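PDB 2O0M: transcriptional regulator, SorC family from Enterococcus faecalis, which probably binds DNA and a sugar ligand, as expected of a SorC-family transcriptional regulator. Local coordinates for residues A[253-258]-A[274-279]. Sequence-based numbering, arbitrary orientation.
Sequences RKMSDD and GYFFDE
Arg253 NH1 and Gly274 N, one from each segment, share a single acceptor, Glu271 OE2, the first by a salt bridge and the second by a hydrogen bond, and through it the arginine is tied to the start of strand 275-277. NH1 also lies near Gly274 CA, obliquely and at a loose 4.4 Å. The setting is the putative sugar-binding domain of a SorC regulator, where the turn between helices 246-252 and 257-265 faces the antiparallel strands 270-272, 275-277 and 283-286 of a mixed sheet. It illustrates how a charged group and a Met-aromatic contact can share one buried interface. The arginine reaches across because its chain is extended from CB outward (chi3 178°); its NE forms a second salt bridge, to Glu182. Two carboxylates thus hold the guanidinium in place and would be expected to balance its buried charge. Beside it, selenomethionine Met255 and Phe276 approach from opposite directions. Met255 SE lies 3.6 Å from Phe276 CZ. It meets the ring obliquely, 55° off the normal. A bend at the last torsion (chi3 76°) leaves Met255 CE toward the CE2 side of the ring, 4.2 Å from Phe276 CE2. Leu263 of helix 257-265 touches both side chains, while Ala250 packs on Met255 and Ala246 on Phe276, so both helices contribute to the packing around the pair. The turn itself combines a Schellman motif, with Lys254 at positive phi, and an N-cap at Ser256, whose OG bonds to Glu259 N. The guanidinium lies close to the same ring: Arg253 NH1 is 4.5 Å from Phe276 CZ, the atom that also meets selenium.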
loop_
_atom_site.group_PDB
_atom_site.type_symbol
_atom_site.label_atom_id
_atom_site.label_comp_id
_atom_site.label_asym_id
_atom_site.label_seq_id
_atom_site.Cartn_x
_atom_site.Cartn_y
_atom_site.Cartn_z
ATOM N N ARG A 253 3.209 -10.966 10.130
ATOM C CA ARG A 253 2.297 -10.212 11.004
ATOM C C ARG A 253 1.816 -10.997 12.221
ATOM O O ARG A 253 0.992 -10.504 12.997
ATOM C CB ARG A 253 1.092 -9.734 10.193
ATOM C CG ARG A 253 1.462 -8.685 9.130
ATOM C CD ARG A 253 0.271 -8.419 8.236
ATOM N NE ARG A 253 0.507 -7.395 7.213
ATOM C CZ ARG A 253 -0.427 -7.020 6.342
ATOM N NH1 ARG A 253 -1.631 -7.588 6.390
ATOM N NH2 ARG A 253 -0.163 -6.082 5.438
ATOM N N LYS A 254 2.324 -12.215 12.383
ATOM C CA LYS A 254 2.013 -13.052 13.544
ATOM C C LYS A 254 0.504 -13.242 13.722
ATOM O O LYS A 254 -0.050 -13.097 14.829
ATOM C CB LYS A 254 2.675 -12.488 14.808
ATOM C CG LYS A 254 4.178 -12.318 14.654
ATOM C CD LYS A 254 4.865 -11.928 15.950
ATOM C CE LYS A 254 6.351 -11.689 15.727
ATOM N NZ LYS A 254 7.063 -12.867 15.139
HETATM N N MSE A 255 -0.156 -13.586 12.619
HETATM C CA MSE A 255 -1.575 -13.892 12.651
HETATM C C MSE A 255 -1.777 -15.170 13.469
HETATM O O MSE A 255 -0.848 -15.956 13.654
HETATM C CB MSE A 255 -2.137 -14.023 11.233
HETATM C CG MSE A 255 -2.070 -12.718 10.458
HETATM SE SE MSE A 255 -3.002 -12.782 8.755
HETATM C CE MSE A 255 -4.692 -12.657 9.468
ATOM N N SER A 256 -2.986 -15.356 13.981
ATOM C CA SER A 256 -3.288 -16.509 14.825
ATOM C C SER A 256 -3.137 -17.823 14.062
ATOM O O SER A 256 -3.248 -17.854 12.843
ATOM C CB SER A 256 -4.719 -16.416 15.370
ATOM O OG SER A 256 -5.650 -16.735 14.359
ATOM N N ASP A 257 -2.909 -18.913 14.789
ATOM C CA ASP A 257 -2.790 -20.229 14.164
ATOM C C ASP A 257 -4.026 -20.570 13.335
ATOM O O ASP A 257 -3.919 -21.070 12.221
ATOM C CB ASP A 257 -2.602 -21.318 15.224
ATOM C CG ASP A 257 -1.323 -21.145 16.022
ATOM O OD1 ASP A 257 -0.413 -20.419 15.560
ATOM O OD2 ASP A 257 -1.233 -21.745 17.109
ATOM N N ASP A 258 -5.205 -20.314 13.895
ATOM C CA ASP A 258 -6.439 -20.587 13.181
ATOM C C ASP A 258 -6.506 -19.807 11.861
ATOM O O ASP A 258 -6.942 -20.339 10.844
ATOM C CB ASP A 258 -7.659 -20.244 14.049
ATOM C CG ASP A 258 -7.893 -21.238 15.182
ATOM O OD1 ASP A 258 -7.370 -22.377 15.154
ATOM O OD2 ASP A 258 -8.618 -20.882 16.127
ATOM N N GLY A 274 -5.117 -5.450 4.473
ATOM C CA GLY A 274 -5.716 -6.384 5.421
ATOM C C GLY A 274 -6.820 -7.237 4.834
ATOM O O GLY A 274 -7.622 -7.835 5.589
ATOM N N TYR A 275 -6.881 -7.274 3.503
ATOM C CA TYR A 275 -7.727 -8.217 2.766
ATOM C C TYR A 275 -6.848 -9.249 2.096
ATOM O O TYR A 275 -5.761 -8.917 1.615
ATOM C CB TYR A 275 -8.552 -7.508 1.689
ATOM C CG TYR A 275 -9.451 -6.409 2.227
ATOM C CD1 TYR A 275 -10.783 -6.647 2.532
ATOM C CD2 TYR A 275 -8.953 -5.131 2.444
ATOM C CE1 TYR A 275 -11.596 -5.640 3.029
ATOM C CE2 TYR A 275 -9.748 -4.120 2.942
ATOM C CZ TYR A 275 -11.072 -4.364 3.226
ATOM O OH TYR A 275 -11.851 -3.336 3.717
ATOM N N PHE A 276 -7.324 -10.496 2.051
ATOM C CA PHE A 276 -6.597 -11.577 1.389
ATOM C C PHE A 276 -7.366 -12.079 0.178
ATOM O O PHE A 276 -8.568 -12.275 0.260
ATOM C CB PHE A 276 -6.336 -12.713 2.377
ATOM C CG PHE A 276 -5.383 -12.329 3.462
ATOM C CD1 PHE A 276 -4.032 -12.615 3.336
ATOM C CD2 PHE A 276 -5.815 -11.603 4.567
ATOM C CE1 PHE A 276 -3.140 -12.233 4.301
ATOM C CE2 PHE A 276 -4.914 -11.199 5.543
ATOM C CZ PHE A 276 -3.583 -11.514 5.414
ATOM N N PHE A 277 -6.655 -12.281 -0.930
ATOM C CA PHE A 277 -7.272 -12.595 -2.225
ATOM C C PHE A 277 -6.762 -13.926 -2.779
ATOM O O PHE A 277 -5.569 -14.198 -2.744
ATOM C CB PHE A 277 -6.956 -11.499 -3.245
ATOM C CG PHE A 277 -7.322 -10.114 -2.785
ATOM C CD1 PHE A 277 -8.525 -9.525 -3.178
ATOM C CD2 PHE A 277 -6.460 -9.387 -1.968
ATOM C CE1 PHE A 277 -8.855 -8.250 -2.760
ATOM C CE2 PHE A 277 -6.793 -8.115 -1.543
ATOM C CZ PHE A 277 -8.002 -7.545 -1.935
ATOM N N ASP A 278 -7.664 -14.747 -3.314
ATOM C CA ASP A 278 -7.233 -15.948 -4.022
ATOM C C ASP A 278 -6.915 -15.594 -5.477
ATOM O O ASP A 278 -7.029 -14.428 -5.865
ATOM C CB ASP A 278 -8.250 -17.098 -3.886
ATOM C CG ASP A 278 -9.580 -16.817 -4.567
ATOM O OD1 ASP A 278 -9.662 -15.922 -5.428
ATOM O OD2 ASP A 278 -10.561 -17.519 -4.238
ATOM N N GLU A 279 -6.485 -16.574 -6.269
ATOM C CA GLU A 279 -6.012 -16.292 -7.635
ATOM C C GLU A 279 -7.127 -15.771 -8.557
ATOM O O GLU A 279 -6.858 -15.069 -9.535
ATOM C CB GLU A 279 -5.297 -17.509 -8.246
ATOM C CG GLU A 279 -6.184 -18.591 -8.810
ATOM C CD GLU A 279 -5.392 -19.666 -9.541
ATOM O OE1 GLU A 279 -5.989 -20.713 -9.873
ATOM O OE2 GLU A 279 -4.175 -19.471 -9.774
#